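Local coordinates for protein LD10117p (Drosophila melanogaster, PDB 5HJQ) that acts as a GTPase-activating protein for Rab35 in synaptic vesicle protein recycling and binds phosphoinositides through its TBC domain, the part described here, at residues Gln86-Gln91 against Arg95-Ile100; Pro111-Leu116 against Leu287-Asp292; Ser256-Ile261 against Leu265-Ile270. All blocks are in the same frame, centred on the assembly; numbering follows the deposited sequence.

Interaction 1 (Gln86-Gln91 against Arg95-Ile100). With I3P (D-myo-inositol-1,4,5-triphosphate), chain B.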
loop_
_atom_site.group_PDB
_atom_site.type_symbol
_atom_site.label_atom_id
_atom_site.label_comp_id
_atom_site.label_asym_id
_atom_site.label_seq_id
_atom_site.Cartn_x
_atom_site.Cartn_y
_atom_site.Cartn_z
ATOM N N GLN A 86 -15.256 -14.218 -9.052
ATOM C CA GLN A 86 -14.496 -14.828 -10.142
ATOM C C GLN A 86 -15.345 -14.943 -11.404
ATOM O O GLN A 86 -14.854 -14.755 -12.518
ATOM C CB GLN A 86 -13.975 -16.208 -9.742
ATOM C CG GLN A 86 -13.072 -16.843 -10.786
ATOM C CD GLN A 86 -13.020 -18.355 -10.674
ATOM O OE1 GLN A 86 -13.748 -18.958 -9.882
ATOM N NE2 GLN A 86 -12.159 -18.978 -11.473
ATOM N N GLN A 87 -16.623 -15.259 -11.217
ATOM C CA GLN A 87 -17.569 -15.321 -12.323
ATOM C C GLN A 87 -17.694 -13.957 -12.989
ATOM O O GLN A 87 -17.485 -13.822 -14.195
ATOM C CB GLN A 87 -18.935 -15.796 -11.835
ATOM C CG GLN A 87 -20.041 -15.662 -12.867
ATOM C CD GLN A 87 -21.413 -15.953 -12.290
ATOM O OE1 GLN A 87 -22.215 -16.665 -12.896
ATOM N NE2 GLN A 87 -21.689 -15.403 -11.112
ATOM N N LEU A 88 -18.029 -12.952 -12.183
ATOM C CA LEU A 88 -18.150 -11.576 -12.649
ATOM C C LEU A 88 -16.882 -11.130 -13.366
ATOM O O LEU A 88 -16.939 -10.410 -14.362
ATOM C CB LEU A 88 -18.441 -10.636 -11.477
ATOM C CG LEU A 88 -19.688 -10.912 -10.634
ATOM C CD1 LEU A 88 -19.685 -10.040 -9.400
ATOM C CD2 LEU A 88 -20.955 -10.686 -11.434
ATOM N N LEU A 89 -15.737 -11.569 -12.853
ATOM C CA LEU A 89 -14.451 -11.215 -13.439
ATOM C C LEU A 89 -14.287 -11.826 -14.825
ATOM O O LEU A 89 -13.864 -11.147 -15.762
ATOM C CB LEU A 89 -13.306 -11.661 -12.531
ATOM C CG LEU A 89 -12.122 -10.694 -12.477
ATOM C CD1 LEU A 89 -12.549 -9.375 -11.858
ATOM C CD2 LEU A 89 -10.954 -11.295 -11.712
ATOM N N GLN A 90 -14.618 -13.108 -14.956
ATOM C CA GLN A 90 -14.541 -13.779 -16.250
ATOM C C GLN A 90 -15.532 -13.154 -17.227
ATOM O O GLN A 90 -15.233 -12.992 -18.410
ATOM C CB GLN A 90 -14.812 -15.278 -16.111
ATOM C CG GLN A 90 -14.789 -16.023 -17.439
ATOM C CD GLN A 90 -15.711 -17.229 -17.462
ATOM O OE1 GLN A 90 -16.035 -17.801 -16.421
ATOM N NE2 GLN A 90 -16.139 -17.621 -18.659
ATOM N N GLN A 91 -16.708 -12.796 -16.721
ATOM C CA GLN A 91 -17.705 -12.100 -17.527
ATOM C C GLN A 91 -17.197 -10.718 -17.926
ATOM O O GLN A 91 -17.454 -10.245 -19.035
ATOM C CB GLN A 91 -19.029 -11.986 -16.768
ATOM C CG GLN A 91 -19.709 -13.320 -16.497
ATOM C CD GLN A 91 -20.989 -13.166 -15.699
ATOM O OE1 GLN A 91 -21.314 -12.075 -15.235
ATOM N NE2 GLN A 91 -21.726 -14.261 -15.542
ATOM N N ARG A 95 -16.408 -3.092 -12.773
ATOM C CA ARG A 95 -17.021 -2.091 -11.908
ATOM C C ARG A 95 -17.800 -2.769 -10.789
ATOM O O ARG A 95 -17.720 -2.366 -9.627
ATOM C CB ARG A 95 -17.939 -1.169 -12.706
ATOM C CG ARG A 95 -17.201 -0.283 -13.676
ATOM C CD ARG A 95 -18.124 0.608 -14.479
ATOM N NE ARG A 95 -17.352 1.468 -15.369
ATOM C CZ ARG A 95 -16.867 1.073 -16.540
ATOM N NH1 ARG A 95 -17.071 -0.172 -16.951
ATOM N NH2 ARG A 95 -16.173 1.915 -17.296
ATOM N N ASP A 96 -18.552 -3.803 -11.152
ATOM C CA ASP A 96 -19.278 -4.601 -10.175
ATOM C C ASP A 96 -18.320 -5.190 -9.148
ATOM O O ASP A 96 -18.567 -5.117 -7.946
ATOM C CB ASP A 96 -20.067 -5.714 -10.865
ATOM C CG ASP A 96 -21.421 -5.245 -11.362
ATOM O OD1 ASP A 96 -21.961 -4.272 -10.794
ATOM O OD2 ASP A 96 -21.944 -5.851 -12.321
ATOM N N VAL A 97 -17.218 -5.757 -9.627
ATOM C CA VAL A 97 -16.193 -6.295 -8.741
ATOM C C VAL A 97 -15.578 -5.183 -7.896
ATOM O O VAL A 97 -15.429 -5.326 -6.678
ATOM C CB VAL A 97 -15.084 -7.019 -9.529
ATOM C CG1 VAL A 97 -13.887 -7.302 -8.637
ATOM C CG2 VAL A 97 -15.620 -8.311 -10.135
ATOM N N LYS A 98 -15.236 -4.074 -8.550
ATOM C CA LYS A 98 -14.666 -2.914 -7.870
ATOM C C LYS A 98 -15.555 -2.458 -6.721
ATOM O O LYS A 98 -15.071 -2.179 -5.625
ATOM C CB LYS A 98 -14.453 -1.755 -8.851
ATOM C CG LYS A 98 -13.956 -0.476 -8.188
ATOM C CD LYS A 98 -13.685 0.628 -9.204
ATOM C CE LYS A 98 -14.972 1.162 -9.810
ATOM N NZ LYS A 98 -14.711 2.327 -10.701
ATOM N N ASN A 99 -16.858 -2.402 -6.976
ATOM C CA ASN A 99 -17.810 -1.941 -5.973
ATOM C C ASN A 99 -18.037 -2.957 -4.863
ATOM O O ASN A 99 -18.251 -2.584 -3.714
ATOM C CB ASN A 99 -19.140 -1.577 -6.634
ATOM C CG ASN A 99 -19.117 -0.191 -7.259
ATOM O OD1 ASN A 99 -19.277 0.814 -6.566
ATOM N ND2 ASN A 99 -18.915 -0.132 -8.571
ATOM N N ILE A 100 -17.983 -4.240 -5.204
ATOM C CA ILE A 100 -18.100 -5.290 -4.198
ATOM C C ILE A 100 -16.923 -5.212 -3.235
ATOM O O ILE A 100 -17.095 -5.286 -2.017
ATOM C CB ILE A 100 -18.154 -6.691 -4.838
ATOM C CG1 ILE A 100 -19.500 -6.902 -5.532
ATOM C CG2 ILE A 100 -17.925 -7.774 -3.793
ATOM C CD1 ILE A 100 -19.489 -8.011 -6.542
HETATM C C1 I3P B . -14.235 9.565 -11.390
HETATM C C2 I3P B . -14.697 9.534 -12.837
HETATM C C3 I3P B . -13.718 8.792 -13.748
HETATM C C4 I3P B . -12.898 7.661 -13.128
HETATM C C5 I3P B . -12.994 7.407 -11.627
HETATM C C6 I3P B . -14.125 8.153 -10.906
HETATM O O1 I3P B . -15.162 10.255 -10.532
HETATM O O2 I3P B . -15.935 8.890 -12.898
HETATM O O3 I3P B . -14.450 8.250 -14.845
HETATM O O4 I3P B . -11.515 7.922 -13.441
HETATM O O5 I3P B . -13.163 6.025 -11.421
HETATM O O6 I3P B . -13.875 8.173 -9.504
HETATM P P1 I3P B . -16.057 11.479 -11.064
HETATM O O11 I3P B . -17.122 10.969 -11.968
HETATM O O12 I3P B . -16.712 12.151 -9.878
HETATM O O13 I3P B . -15.180 12.511 -11.798
HETATM P P4 I3P B . -10.776 6.931 -14.468
HETATM O O41 I3P B . -11.779 5.947 -15.021
HETATM O O42 I3P B . -9.670 6.179 -13.726
HETATM O O43 I3P B . -10.157 7.752 -15.623
HETATM P P5 I3P B . -12.689 5.379 -10.066
HETATM O O51 I3P B . -12.637 3.902 -10.212
HETATM O O52 I3P B . -11.313 5.886 -9.718
HETATM O O53 I3P B . -13.646 5.729 -8.956
#
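The carbonyl oxygen of Arg95 receives two donors from Asn99, one turn further along the helix. Backbone N of Asn99 reaches Arg95 O at 2.8 Å as the regular helical bond, while the side-chain ND2 lies 2.7 Å from Arg95 O and approaches from the other face, 51° above the carbonyl plane and so off the lone pairs. This fixes the Asn99 amide against its own helix.

The neighbouring Lys98 binds the ligand. Its NZ donates to O51 of the 5-phosphate of D-myo-inositol-1,4,5-triphosphate over 2.6 Å, a short, probably charge-assisted bond between the lysine ammonium and a phosphate oxygen. The chain starts with CG anti to the backbone N and then bends at its third torsion (chi3 70°), which carries NZ to the phosphate.

Lys98 takes no part in the packing against 86-91; Val97 and Ile100 have their CB atoms directed toward that segment and make an apolar seam. Val97 CG2 takes most of this packing: it lies 3.7 Å from Leu89 CD1, the two side chains meeting at about a right angle, and 3.9 Å from Leu88 CB. Further along, methyl meets methyl as Leu88 CD1 comes to 3.5 Å from Ile100 CD1. The axes of segments 86-91 and 95-100 approach to 9.4 Å and run roughly antiparallel, at 149°. Ile85 adds to the seam beside Val97 and Ile100, and Met119 of helix 113-122 covers Leu89.

Lys300, Arg102, Arg304 and Arg358 also bond the ligand, so Lys98 is one of several basic side chains gathered round the inositol phosphate. The arrangement is a helical hairpin with one apolar side, whose second helix lends Lys98 and Arg102 to a cationic phosphoinositide headgroup pocket.

Interaction 2 (Pro111-Leu116 against Leu287-Asp292)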
loop_
_atom_site.group_PDB
_atom_site.type_symbol
_atom_site.label_atom_id
_atom_site.label_comp_id
_atom_site.label_asym_id
_atom_site.label_seq_id
_atom_site.Cartn_x
_atom_site.Cartn_y
_atom_site.Cartn_z
ATOM N N PRO A 111 -11.368 -16.807 4.840
ATOM C CA PRO A 111 -10.495 -17.585 3.959
ATOM C C PRO A 111 -10.565 -17.119 2.507
ATOM O O PRO A 111 -9.881 -17.683 1.654
ATOM C CB PRO A 111 -11.040 -19.007 4.102
ATOM C CG PRO A 111 -12.497 -18.804 4.348
ATOM C CD PRO A 111 -12.604 -17.537 5.175
ATOM N N ILE A 112 -11.376 -16.101 2.232
ATOM C CA ILE A 112 -11.609 -15.670 0.856
ATOM C C ILE A 112 -10.361 -15.033 0.242
ATOM O O ILE A 112 -10.144 -15.117 -0.965
ATOM C CB ILE A 112 -12.791 -14.670 0.761
ATOM C CG1 ILE A 112 -13.233 -14.500 -0.696
ATOM C CG2 ILE A 112 -12.425 -13.319 1.378
ATOM C CD1 ILE A 112 -14.237 -13.378 -0.909
ATOM N N ARG A 113 -9.526 -14.422 1.078
ATOM C CA ARG A 113 -8.379 -13.675 0.578
ATOM C C ARG A 113 -7.303 -14.600 0.034
ATOM O O ARG A 113 -6.562 -14.229 -0.877
ATOM C CB ARG A 113 -7.812 -12.775 1.674
ATOM C CG ARG A 113 -8.751 -11.646 2.029
ATOM C CD ARG A 113 -8.068 -10.537 2.805
ATOM N NE ARG A 113 -8.985 -9.419 2.988
ATOM C CZ ARG A 113 -9.913 -9.363 3.936
ATOM N NH1 ARG A 113 -10.040 -10.360 4.802
ATOM N NH2 ARG A 113 -10.711 -8.307 4.024
ATOM N N ALA A 114 -7.237 -15.811 0.578
ATOM C CA ALA A 114 -6.333 -16.830 0.058
ATOM C C ALA A 114 -6.622 -17.088 -1.418
ATOM O O ALA A 114 -5.729 -17.455 -2.185
ATOM C CB ALA A 114 -6.458 -18.115 0.859
ATOM N N GLN A 115 -7.874 -16.878 -1.812
ATOM C CA GLN A 115 -8.280 -17.044 -3.201
ATOM C C GLN A 115 -8.509 -15.712 -3.919
ATOM O O GLN A 115 -8.175 -15.577 -5.095
ATOM C CB GLN A 115 -9.551 -17.894 -3.283
ATOM C CG GLN A 115 -9.331 -19.381 -3.036
ATOM C CD GLN A 115 -10.598 -20.192 -3.219
ATOM O OE1 GLN A 115 -10.810 -20.805 -4.266
ATOM N NE2 GLN A 115 -11.448 -20.200 -2.198
ATOM N N LEU A 116 -9.090 -14.741 -3.219
ATOM C CA LEU A 116 -9.454 -13.465 -3.835
ATOM C C LEU A 116 -8.238 -12.689 -4.336
ATOM O O LEU A 116 -8.213 -12.231 -5.478
ATOM C CB LEU A 116 -10.246 -12.600 -2.850
ATOM C CG LEU A 116 -10.678 -11.211 -3.329
ATOM C CD1 LEU A 116 -11.401 -11.291 -4.666
ATOM C CD2 LEU A 116 -11.558 -10.538 -2.283
ATOM N N LEU A 287 -5.336 -1.536 6.668
ATOM C CA LEU A 287 -4.488 -1.878 5.528
ATOM C C LEU A 287 -5.081 -2.980 4.661
ATOM O O LEU A 287 -5.038 -2.904 3.432
ATOM C CB LEU A 287 -3.106 -2.325 6.005
ATOM C CG LEU A 287 -2.031 -1.286 6.297
ATOM C CD1 LEU A 287 -0.756 -1.982 6.735
ATOM C CD2 LEU A 287 -1.791 -0.440 5.064
ATOM N N VAL A 288 -5.617 -4.008 5.310
ATOM C CA VAL A 288 -6.153 -5.170 4.611
ATOM C C VAL A 288 -7.302 -4.792 3.679
ATOM O O VAL A 288 -7.295 -5.150 2.501
ATOM C CB VAL A 288 -6.633 -6.242 5.607
ATOM C CG1 VAL A 288 -7.373 -7.346 4.881
ATOM C CG2 VAL A 288 -5.450 -6.805 6.380
ATOM N N ARG A 289 -8.280 -4.064 4.208
ATOM C CA ARG A 289 -9.392 -3.586 3.395
ATOM C C ARG A 289 -8.893 -2.698 2.255
ATOM O O ARG A 289 -9.420 -2.751 1.143
ATOM C CB ARG A 289 -10.399 -2.823 4.255
ATOM C CG ARG A 289 -11.149 -3.689 5.249
ATOM C CD ARG A 289 -12.107 -4.636 4.544
ATOM N NE ARG A 289 -13.169 -3.932 3.830
ATOM C CZ ARG A 289 -13.256 -3.862 2.506
ATOM N NH1 ARG A 289 -12.346 -4.456 1.747
ATOM N NH2 ARG A 289 -14.256 -3.203 1.936
ATOM N N ILE A 290 -7.874 -1.890 2.534
ATOM C CA ILE A 290 -7.266 -1.043 1.512
ATOM C C ILE A 290 -6.617 -1.891 0.421
ATOM O O ILE A 290 -6.770 -1.613 -0.768
ATOM C CB ILE A 290 -6.213 -0.088 2.115
ATOM C CG1 ILE A 290 -6.882 0.947 3.019
ATOM C CG2 ILE A 290 -5.434 0.620 1.019
ATOM C CD1 ILE A 290 -5.909 1.901 3.675
ATOM N N MET A 291 -5.896 -2.929 0.830
ATOM C CA MET A 291 -5.268 -3.840 -0.125
ATOM C C MET A 291 -6.288 -4.525 -1.030
ATOM O O MET A 291 -6.012 -4.752 -2.210
ATOM C CB MET A 291 -4.435 -4.891 0.609
ATOM C CG MET A 291 -3.124 -4.351 1.181
ATOM S SD MET A 291 -2.096 -3.496 -0.037
ATOM C CE MET A 291 -2.246 -1.808 0.532
ATOM N N ASP A 292 -7.456 -4.846 -0.475
ATOM C CA ASP A 292 -8.546 -5.449 -1.246
ATOM C C ASP A 292 -8.867 -4.657 -2.507
ATOM O O ASP A 292 -8.950 -5.217 -3.601
ATOM C CB ASP A 292 -9.816 -5.572 -0.395
ATOM C CG ASP A 292 -9.717 -6.660 0.656
ATOM O OD1 ASP A 292 -8.897 -7.589 0.484
ATOM O OD2 ASP A 292 -10.466 -6.587 1.655
#
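Arg113 reaches from helix 113-122 to Asp292 on helix 284-297, and its side chain runs between Asp292 and Val288. CB points toward the other helix, and the chain runs extended from CG to NE, which spans the gap between the two backbones. CD is the first atom to touch, resting 3.8 Å from Asp292 OD1 and at a similar distance from Val288 CG1. NE then donates to Asp292 OD1 over 3.1 Å in a fairly straight bond (158°). The same NE lies 3.2 Å from Val288 CG1, the methyl that covers one face of the guanidinium, offset toward its rim, and CZ lies under this methyl too. NH1 turns aside to Pro107 O. NH2 closes a second bond, 2.9 Å to Asp292 OD2, and also donates to Trp106 O.

The guanidinium thus grips the carboxylate side-on through NE and NH2, one nitrogen to each oxygen. Both oxygens use their syn lone pairs, and the two planes lie only 9° apart. The anti lone pair of Asp292 OD2 is taken by Arg289 NH1 at 2.8 Å, so two arginines share one buried carboxylate, an arrangement likely to stabilise its negative charge. Trp117 NE1 bonds OD1, and Arg289 NH2 goes on to Leu101 O, tying the network to the end of helix 94-103. The spacing of Arg113 and Trp117, both holding Asp292, matches the Arg-x-x-x-Trp signature of TBC domains, and the buried salt-bridge network joins an early helix of that domain to a late one.

Interaction 3 (Ser256-Ile261 against Leu265-Ile270)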
loop_
_atom_site.group_PDB
_atom_site.type_symbol
_atom_site.label_atom_id
_atom_site.label_comp_id
_atom_site.label_asym_id
_atom_site.label_seq_id
_atom_site.Cartn_x
_atom_site.Cartn_y
_atom_site.Cartn_z
ATOM N N SER A 256 -2.723 24.216 3.979
ATOM C CA SER A 256 -2.603 25.608 4.394
ATOM C C SER A 256 -2.407 25.666 5.902
ATOM O O SER A 256 -1.655 26.497 6.411
ATOM C CB SER A 256 -3.836 26.412 3.978
ATOM O OG SER A 256 -3.967 26.452 2.566
ATOM N N TYR A 257 -3.078 24.758 6.603
ATOM C CA TYR A 257 -2.974 24.668 8.053
ATOM C C TYR A 257 -1.553 24.318 8.473
ATOM O O TYR A 257 -1.043 24.839 9.466
ATOM C CB TYR A 257 -3.955 23.629 8.597
ATOM C CG TYR A 257 -3.871 23.429 10.093
ATOM C CD1 TYR A 257 -4.208 24.453 10.968
ATOM C CD2 TYR A 257 -3.454 22.217 10.629
ATOM C CE1 TYR A 257 -4.133 24.280 12.335
ATOM C CE2 TYR A 257 -3.376 22.033 11.998
ATOM C CZ TYR A 257 -3.717 23.068 12.847
ATOM O OH TYR A 257 -3.641 22.893 14.210
ATOM N N PHE A 258 -0.919 23.436 7.707
ATOM C CA PHE A 258 0.453 23.026 7.981
ATOM C C PHE A 258 1.430 24.187 7.816
ATOM O O PHE A 258 2.326 24.379 8.639
ATOM C CB PHE A 258 0.856 21.868 7.066
ATOM C CG PHE A 258 0.159 20.577 7.381
ATOM C CD1 PHE A 258 -0.403 20.366 8.628
ATOM C CD2 PHE A 258 0.066 19.575 6.431
ATOM C CE1 PHE A 258 -1.044 19.176 8.924
ATOM C CE2 PHE A 258 -0.575 18.383 6.720
ATOM C CZ PHE A 258 -1.129 18.184 7.969
ATOM N N GLN A 259 1.253 24.956 6.747
ATOM C CA GLN A 259 2.117 26.097 6.470
ATOM C C GLN A 259 1.960 27.178 7.533
ATOM O O GLN A 259 2.934 27.819 7.922
ATOM C CB GLN A 259 1.816 26.670 5.084
ATOM C CG GLN A 259 2.121 25.716 3.942
ATOM C CD GLN A 259 1.769 26.297 2.586
ATOM O OE1 GLN A 259 0.614 26.636 2.322
ATOM N NE2 GLN A 259 2.766 26.414 1.717
ATOM N N ARG A 260 0.734 27.361 8.015
ATOM C CA ARG A 260 0.446 28.376 9.023
ATOM C C ARG A 260 1.106 28.079 10.366
ATOM O O ARG A 260 1.890 28.885 10.867
ATOM C CB ARG A 260 -1.067 28.525 9.203
ATOM C CG ARG A 260 -1.734 29.218 8.033
ATOM C CD ARG A 260 -3.238 29.029 8.004
ATOM N NE ARG A 260 -3.794 29.558 6.761
ATOM C CZ ARG A 260 -5.091 29.617 6.478
ATOM N NH1 ARG A 260 -5.987 29.178 7.353
ATOM N NH2 ARG A 260 -5.491 30.117 5.314
ATOM N N ILE A 261 0.795 26.923 10.945
ATOM C CA ILE A 261 1.338 26.557 12.251
ATOM C C ILE A 261 2.852 26.376 12.201
ATOM O O ILE A 261 3.529 26.427 13.228
ATOM C CB ILE A 261 0.697 25.261 12.787
ATOM C CG1 ILE A 261 1.162 24.053 11.969
ATOM C CG2 ILE A 261 -0.816 25.375 12.769
ATOM C CD1 ILE A 261 0.652 22.728 12.492
ATOM N N LEU A 265 8.126 26.089 6.642
ATOM C CA LEU A 265 8.092 24.662 6.336
ATOM C C LEU A 265 7.780 24.426 4.867
ATOM O O LEU A 265 6.798 24.948 4.341
ATOM C CB LEU A 265 7.056 23.946 7.203
ATOM C CG LEU A 265 6.467 22.636 6.674
ATOM C CD1 LEU A 265 7.445 21.472 6.826
ATOM C CD2 LEU A 265 5.143 22.335 7.360
ATOM N N LYS A 266 8.623 23.643 4.204
ATOM C CA LYS A 266 8.342 23.241 2.836
ATOM C C LYS A 266 7.600 21.908 2.823
ATOM O O LYS A 266 8.087 20.896 3.336
ATOM C CB LYS A 266 9.630 23.167 2.013
ATOM C CG LYS A 266 10.762 24.038 2.549
ATOM C CD LYS A 266 11.797 24.323 1.470
ATOM C CE LYS A 266 12.258 23.051 0.766
ATOM N NZ LYS A 266 12.991 23.362 -0.500
ATOM N N LEU A 267 6.414 21.922 2.222
ATOM C CA LEU A 267 5.504 20.781 2.243
ATOM C C LEU A 267 6.109 19.517 1.640
ATOM O O LEU A 267 5.643 18.413 1.920
ATOM C CB LEU A 267 4.206 21.138 1.513
ATOM C CG LEU A 267 3.237 22.022 2.300
ATOM C CD1 LEU A 267 2.068 22.440 1.425
ATOM C CD2 LEU A 267 2.737 21.297 3.544
ATOM N N GLU A 268 7.136 19.683 0.810
ATOM C CA GLU A 268 7.819 18.553 0.187
ATOM C C GLU A 268 8.306 17.567 1.235
ATOM O O GLU A 268 8.126 16.361 1.089
ATOM C CB GLU A 268 8.997 19.028 -0.667
ATOM C CG GLU A 268 8.607 19.694 -1.976
ATOM C CD GLU A 268 8.215 21.150 -1.804
ATOM O OE1 GLU A 268 8.234 21.646 -0.658
ATOM O OE2 GLU A 268 7.889 21.799 -2.820
ATOM N N ARG A 269 8.901 18.093 2.302
ATOM C CA ARG A 269 9.416 17.268 3.390
ATOM C C ARG A 269 8.332 16.375 3.991
ATOM O O ARG A 269 8.618 15.291 4.500
ATOM C CB ARG A 269 10.023 18.149 4.484
ATOM N N ILE A 270 7.088 16.838 3.926
ATOM C CA ILE A 270 5.966 16.112 4.507
ATOM C C ILE A 270 5.413 15.038 3.567
ATOM O O ILE A 270 5.116 13.923 3.996
ATOM C CB ILE A 270 4.834 17.083 4.902
ATOM C CG1 ILE A 270 5.304 18.009 6.024
ATOM C CG2 ILE A 270 3.605 16.325 5.354
ATOM C CD1 ILE A 270 4.229 18.935 6.539
#
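A short connection between consecutive helices of the all-helical TBC domain brings the extended residues around Leu265, and helix 268-271 after them, back against helix 252-261, and the apolar side chains of the two helices and their connection pack round Phe258. Leu265 CD2 sits 3.7 Å from the backbone carbonyl Phe258 O and somewhat further from the CB of the same residue. Leu267 divides its two methyls. CD2 lies 4.0 Å from Phe258 CB, close to the ring plane and at its edge, while CD1 lies 4.0 Å from Gln259 CD and equally near NE2. Gln259 crosses Leu267 at about a right angle: with CG anti to the carbonyl carbon (chi1 -64°) and the chain extended beyond it, the amide lies beside the methyl on the exposed side of the contact. Deeper in, Ile270 CD1 comes to 4.2 Å from Phe258 CD2. Shortening Leu267 to an alanine removes both methyls and would probably open a gap beside Phe258 CB and the ring edge and leave the Gln259 side chain freer to turn.

The ring of Phe258 also meets Leu310 and Phe313 of helix 300-317. Ile332, on helix 332-341, touches Phe258, Leu265 and Ile270 alike, and Met244 of helix 233-250 packs on Leu267, so the contact lies among helices 233-250, 300-317 and 332-341.

In the fold
From the N terminus, interaction 1 closes first, a tight hairpin in which helices 82-91 and 94-103 fold back on each other across two residues. The chain then enters helix 113-122, where interaction 2 opens; it closes only after 170 intervening residues, just over half of them helical, when helix 284-297 returns. Interaction 3 is nested inside that long loop as a local turn of its own, with centres of interactions 2 and 3 about 35 Å apart and on opposite sides of the chain's centre. Interactions 1 and 2 lie on the same side, their nearest atoms about 5 Å apart, so the ligand-binding hairpin sits beside the junction of early and late helices, while interaction 3 lies toward the domain's other end.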